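Local coordinates for RidA family protein (Psychrobacter sp. MES7-P7E, PDB 6L8P) that probably hydrolyses reactive enamine and imine intermediates, releasing ammonia, at residues K30-V35 with S51-F56; F56-M61 with A71-E76. The protein carries 1 engineered substitution. One frame throughout, in Å; residues are numbered along the deposited sequence.

Contact 1 (K30-V35 with S51-F56); sequences KAPAAV and SGQLGF
P32 and F56 meet where the loop leading to strand 41-44 passes the end of strand 47-54. The side of the proline ring leans on the root of the phenylalanine, CG of P32 lying 3.8 Å from CB of F56, and the same CG is 3.7 Å from the carbonyl oxygen O of F56. CG of F56 stands anti to its own carbonyl carbon (chi1 -65°), which sends the ring along the loop towards V35. There CG1 of V35 approaches the far end of the ring obliquely, 3.9 Å from CE2 of F56. The F56 side chain thus bridges the two, CB against the proline and CE2 and CZ against the valine. The setting is the trimeric RidA (YjgF/L-PSP) fold, in which the ligand pocket lies between subunits; V35 also packs on F105 of the second subunit, and its side chain is about 3 Å from a bound malonate, probably from the crystallisation liquor, which is consistent with a place at that pocket. Q53 adds both packing and a polar link. Its chain bends at chi2 (-59°), folding the amide back so that OE1 of Q53 sits in van der Waals contact with the proline ring, 3.7 Å from CD of P32. The polar link is a water bridge: NE2 of Q53, which also makes a weak hydrogen bond to O of S51, donates to a water at 3.1 Å, and that water donates in turn to O of P32 at 2.8 Å. The proline carbonyl also accepts a hydrogen bond from Q40.

Contact 2 (F56-M61 with A71-E76); sequences FDPETM and AEQVFE. Engineered in segment 56-61: E59 (natural residue Asp).
Q73 reaches from helix 67-84 to the backbone of F56 and to the ring of P58, and nearly all the packing between the two segments rests on this one side chain. Its CG, anti to the backbone N (chi1 -177°), is directed out from the helix and comes 3.1 Å from O of F56, a close approach of a methylene to a carbonyl oxygen. The bend at chi2 (68°) then turns the amide across the start of the loop, where NE2 of Q73 lies 3.6 Å from CD of P58, the proline ring and the glutamine chain meeting at a slant.

The glutamine amide finds its hydrogen bonds just outside the two segments. OE1 of Q73 accepts from NE of R64, while its NE2 donates to OD1 of N77, one helical turn further on; N77 in turn gives a hydrogen bond through ND2 to O of F56. Both ends of the amide are therefore held, which should fix its rotation. This is the connection from strand 47-54 to helix 67-84 in the RidA fold, and its loop has hydrogen bonds of its own, shaped by an Asx turn at D57. OD1 of D57 takes the N-H of E59, an engineered residue, at 2.8 Å, met nearly along the C-O axis. N of T60 reaches the same oxygen at 3.2 Å, from well above the carboxylate plane (62°). The backbone closes alongside, N of M61 bonding to O of D57 at 2.8 Å.

Apolar contact within the loop is made by M61, whose methyl CE lies over one face of the F56 ring, 4.0 Å above its plane and offset towards the rim.

Following the chain from the N terminus, the loop after strand 23-26 enters contact 1, and the chain then runs through strands 41-44 and 47-54 before 51-56 closes it. Contact 2 opens at F56, the residue the two share, and closes the shorter loop into helix 67-84. The two are thus in series, neither nested nor crossed, with centres about 7 Å apart. They also touch directly: CE of M61 lies 3.5 Å from CG1 of V35, and CG2 of V74 is 3.4 Å from C of L54. Together they tie the loop after strand 23-26 and the connection from strand 47-54 to helix 67-84 to each other and to the helix.

Contact 1 (K30-V35 with S51-F56)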
loop_
_atom_site.group_PDB
_atom_site.type_symbol
_atom_site.label_atom_id
_atom_site.label_comp_id
_atom_site.label_asym_id
_atom_site.label_seq_id
_atom_site.Cartn_x
_atom_site.Cartn_y
_atom_site.Cartn_z
ATOM N N LYS A 30 11.557 1.910 21.787
ATOM C CA LYS A 30 10.276 1.459 22.291
ATOM C C LYS A 30 9.470 0.705 21.254
ATOM O O LYS A 30 8.395 0.206 21.578
ATOM C CB LYS A 30 9.481 2.655 22.815
ATOM C CG LYS A 30 10.196 3.267 24.042
ATOM C CD LYS A 30 9.656 4.618 24.459
ATOM C CE LYS A 30 9.665 4.710 25.979
ATOM N NZ LYS A 30 10.849 5.464 26.482
ATOM N N ALA A 31 9.943 0.634 20.018
ATOM C CA ALA A 31 9.323 -0.226 19.025
ATOM C C ALA A 31 10.327 -1.271 18.555
ATOM O O ALA A 31 11.545 -1.119 18.763
ATOM C CB ALA A 31 8.821 0.598 17.826
ATOM N N PRO A 32 9.857 -2.354 17.948
ATOM C CA PRO A 32 10.789 -3.422 17.530
ATOM C C PRO A 32 11.838 -2.924 16.542
ATOM O O PRO A 32 11.564 -2.114 15.639
ATOM C CB PRO A 32 9.871 -4.464 16.869
ATOM C CG PRO A 32 8.480 -4.214 17.500
ATOM C CD PRO A 32 8.449 -2.700 17.669
ATOM N N ALA A 33 13.040 -3.465 16.668
ATOM C CA ALA A 33 14.034 -3.232 15.630
ATOM C C ALA A 33 13.551 -3.799 14.310
ATOM O O ALA A 33 12.824 -4.788 14.275
ATOM C CB ALA A 33 15.357 -3.912 16.010
ATOM N N ALA A 34 13.960 -3.168 13.207
ATOM C CA ALA A 34 13.567 -3.697 11.901
ATOM C C ALA A 34 14.066 -5.130 11.736
ATOM O O ALA A 34 15.196 -5.434 12.115
ATOM C CB ALA A 34 14.145 -2.801 10.807
ATOM N N VAL A 35 13.241 -6.003 11.145
ATOM C CA VAL A 35 13.639 -7.383 10.872
ATOM C C VAL A 35 14.114 -7.539 9.440
ATOM O O VAL A 35 14.315 -8.661 8.967
ATOM C CB VAL A 35 12.527 -8.392 11.191
ATOM C CG1 VAL A 35 12.143 -8.264 12.682
ATOM C CG2 VAL A 35 11.283 -8.154 10.351
ATOM N N SER A 51 6.752 2.067 8.761
ATOM C CA SER A 51 6.903 0.709 8.247
ATOM C C SER A 51 5.841 -0.221 8.806
ATOM O O SER A 51 5.266 0.006 9.886
ATOM C CB SER A 51 8.274 0.151 8.629
ATOM O OG SER A 51 9.267 0.881 7.934
ATOM N N GLY A 52 5.577 -1.292 8.057
ATOM C CA GLY A 52 4.701 -2.329 8.590
ATOM C C GLY A 52 5.192 -2.781 9.946
ATOM O O GLY A 52 6.384 -2.993 10.142
ATOM N N GLN A 53 4.277 -2.865 10.904
ATOM C CA GLN A 53 4.574 -3.340 12.249
ATOM C C GLN A 53 3.892 -4.674 12.472
ATOM O O GLN A 53 2.723 -4.854 12.106
ATOM C CB GLN A 53 4.094 -2.335 13.304
ATOM C CG GLN A 53 4.862 -1.014 13.251
ATOM C CD GLN A 53 6.330 -1.192 13.467
ATOM O OE1 GLN A 53 6.737 -1.783 14.468
ATOM N NE2 GLN A 53 7.148 -0.701 12.524
ATOM N N LEU A 54 4.630 -5.610 13.071
ATOM C CA LEU A 54 4.123 -6.910 13.478
ATOM C C LEU A 54 4.034 -6.944 15.000
ATOM O O LEU A 54 4.532 -6.042 15.693
ATOM C CB LEU A 54 5.063 -8.020 12.964
ATOM C CG LEU A 54 5.205 -8.086 11.435
ATOM C CD1 LEU A 54 6.546 -8.860 11.062
ATOM C CD2 LEU A 54 4.076 -8.827 10.859
ATOM N N GLY A 55 3.384 -7.992 15.520
ATOM C CA GLY A 55 3.077 -8.025 16.944
ATOM C C GLY A 55 4.235 -8.476 17.832
ATOM O O GLY A 55 4.033 -9.306 18.721
ATOM N N PHE A 56 5.430 -7.952 17.595
ATOM C CA PHE A 56 6.595 -8.294 18.413
ATOM C C PHE A 56 6.603 -7.505 19.713
ATOM O O PHE A 56 6.378 -6.292 19.731
ATOM C CB PHE A 56 7.892 -7.923 17.689
ATOM C CG PHE A 56 8.157 -8.692 16.441
ATOM C CD1 PHE A 56 8.426 -10.050 16.464
ATOM C CD2 PHE A 56 8.260 -7.995 15.262
ATOM C CE1 PHE A 56 8.706 -10.746 15.243
ATOM C CE2 PHE A 56 8.549 -8.646 14.038
ATOM C CZ PHE A 56 8.760 -10.034 14.041
HETATM O O HOH W 1 9.817 -1.839 13.525
#

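Contact 2 (F56-M61 with A71-E76)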
loop_
_atom_site.group_PDB
_atom_site.type_symbol
_atom_site.label_atom_id
_atom_site.label_comp_id
_atom_site.label_asym_id
_atom_site.label_seq_id
_atom_site.Cartn_x
_atom_site.Cartn_y
_atom_site.Cartn_z
ATOM N N PHE A 56 5.430 -7.952 17.595
ATOM C CA PHE A 56 6.595 -8.294 18.413
ATOM C C PHE A 56 6.603 -7.505 19.713
ATOM O O PHE A 56 6.378 -6.292 19.731
ATOM C CB PHE A 56 7.892 -7.923 17.689
ATOM C CG PHE A 56 8.157 -8.692 16.441
ATOM C CD1 PHE A 56 8.426 -10.050 16.464
ATOM C CD2 PHE A 56 8.260 -7.995 15.262
ATOM C CE1 PHE A 56 8.706 -10.746 15.243
ATOM C CE2 PHE A 56 8.549 -8.646 14.038
ATOM C CZ PHE A 56 8.760 -10.034 14.041
ATOM N N ASP A 57 6.974 -8.168 20.800
ATOM C CA ASP A 57 7.481 -7.439 21.966
ATOM C C ASP A 57 8.785 -6.734 21.579
ATOM O O ASP A 57 9.676 -7.386 21.002
ATOM C CB ASP A 57 7.696 -8.490 23.060
ATOM C CG ASP A 57 8.312 -7.938 24.347
ATOM O OD1 ASP A 57 9.276 -7.143 24.339
ATOM O OD2 ASP A 57 7.903 -8.473 25.401
ATOM N N PRO A 58 8.911 -5.416 21.758
ATOM C CA PRO A 58 10.083 -4.728 21.207
ATOM C C PRO A 58 11.389 -5.087 21.895
ATOM O O PRO A 58 12.450 -4.806 21.332
ATOM C CB PRO A 58 9.752 -3.235 21.378
ATOM C CG PRO A 58 8.670 -3.213 22.418
ATOM C CD PRO A 58 7.899 -4.461 22.287
ATOM N N GLU A 59 11.345 -5.662 23.089
ATOM C CA GLU A 59 12.608 -6.045 23.726
ATOM C C GLU A 59 13.024 -7.451 23.350
ATOM O O GLU A 59 14.207 -7.714 23.086
ATOM C CB GLU A 59 12.466 -5.943 25.244
ATOM C CG GLU A 59 12.325 -4.506 25.715
ATOM C CD GLU A 59 13.661 -3.906 26.109
ATOM O OE1 GLU A 59 14.539 -4.664 26.585
ATOM O OE2 GLU A 59 13.843 -2.681 25.934
ATOM N N THR A 60 12.073 -8.361 23.304
ATOM C CA THR A 60 12.428 -9.756 23.087
ATOM C C THR A 60 12.394 -10.152 21.627
ATOM O O THR A 60 12.932 -11.216 21.271
ATOM C CB THR A 60 11.499 -10.708 23.842
ATOM O OG1 THR A 60 10.185 -10.686 23.228
ATOM C CG2 THR A 60 11.411 -10.355 25.342
ATOM N N MET A 61 11.739 -9.329 20.785
ATOM C CA MET A 61 11.489 -9.648 19.369
ATOM C C MET A 61 10.743 -10.959 19.181
ATOM O O MET A 61 10.848 -11.583 18.121
ATOM C CB MET A 61 12.787 -9.640 18.541
ATOM C CG MET A 61 13.491 -8.262 18.559
ATOM S SD MET A 61 12.382 -6.999 17.798
ATOM C CE MET A 61 12.142 -7.655 16.128
ATOM N N ALA A 71 -2.359 -7.957 17.647
ATOM C CA ALA A 71 -2.929 -6.687 17.169
ATOM C C ALA A 71 -2.758 -5.553 18.194
ATOM O O ALA A 71 -2.428 -4.407 17.830
ATOM C CB ALA A 71 -4.411 -6.878 16.830
ATOM N N GLU A 72 -2.992 -5.852 19.479
ATOM C CA GLU A 72 -2.760 -4.861 20.514
ATOM C C GLU A 72 -1.304 -4.429 20.539
ATOM O O GLU A 72 -1.005 -3.239 20.716
ATOM C CB GLU A 72 -3.179 -5.428 21.874
ATOM C CG GLU A 72 -4.686 -5.644 21.921
ATOM C CD GLU A 72 -5.185 -6.372 23.166
ATOM O OE1 GLU A 72 -4.382 -7.037 23.856
ATOM O OE2 GLU A 72 -6.404 -6.284 23.445
ATOM N N GLN A 73 -0.380 -5.394 20.376
ATOM C CA GLN A 73 1.041 -5.076 20.375
ATOM C C GLN A 73 1.428 -4.251 19.151
ATOM O O GLN A 73 2.234 -3.324 19.251
ATOM C CB GLN A 73 1.844 -6.378 20.431
ATOM C CG GLN A 73 3.380 -6.144 20.505
ATOM C CD GLN A 73 3.774 -5.511 21.838
ATOM O OE1 GLN A 73 3.448 -6.073 22.903
ATOM N NE2 GLN A 73 4.353 -4.327 21.807
ATOM N N VAL A 74 0.822 -4.543 17.990
ATOM C CA VAL A 74 1.069 -3.720 16.807
ATOM C C VAL A 74 0.690 -2.279 17.084
ATOM O O VAL A 74 1.441 -1.355 16.750
ATOM C CB VAL A 74 0.285 -4.267 15.592
ATOM C CG1 VAL A 74 0.260 -3.219 14.468
ATOM C CG2 VAL A 74 0.901 -5.560 15.072
ATOM N N PHE A 75 -0.461 -2.069 17.734
ATOM C CA PHE A 75 -0.842 -0.696 18.076
ATOM C C PHE A 75 0.150 -0.044 19.047
ATOM O O PHE A 75 0.486 1.134 18.896
ATOM C CB PHE A 75 -2.280 -0.658 18.624
ATOM C CG PHE A 75 -3.318 -0.386 17.547
ATOM C CD1 PHE A 75 -3.493 0.894 17.041
ATOM C CD2 PHE A 75 -4.006 -1.432 16.981
ATOM C CE1 PHE A 75 -4.448 1.137 15.994
ATOM C CE2 PHE A 75 -4.926 -1.232 15.956
ATOM C CZ PHE A 75 -5.151 0.078 15.467
ATOM N N GLU A 76 0.654 -0.795 20.040
ATOM C CA GLU A 76 1.660 -0.202 20.933
ATOM C C GLU A 76 2.929 0.176 20.166
ATOM O O GLU A 76 3.540 1.241 20.402
ATOM C CB GLU A 76 1.991 -1.183 22.064
ATOM C CG GLU A 76 0.792 -1.433 23.001
ATOM C CD GLU A 76 0.237 -0.115 23.572
ATOM O OE1 GLU A 76 1.051 0.731 24.013
ATOM O OE2 GLU A 76 -1.005 0.087 23.573
#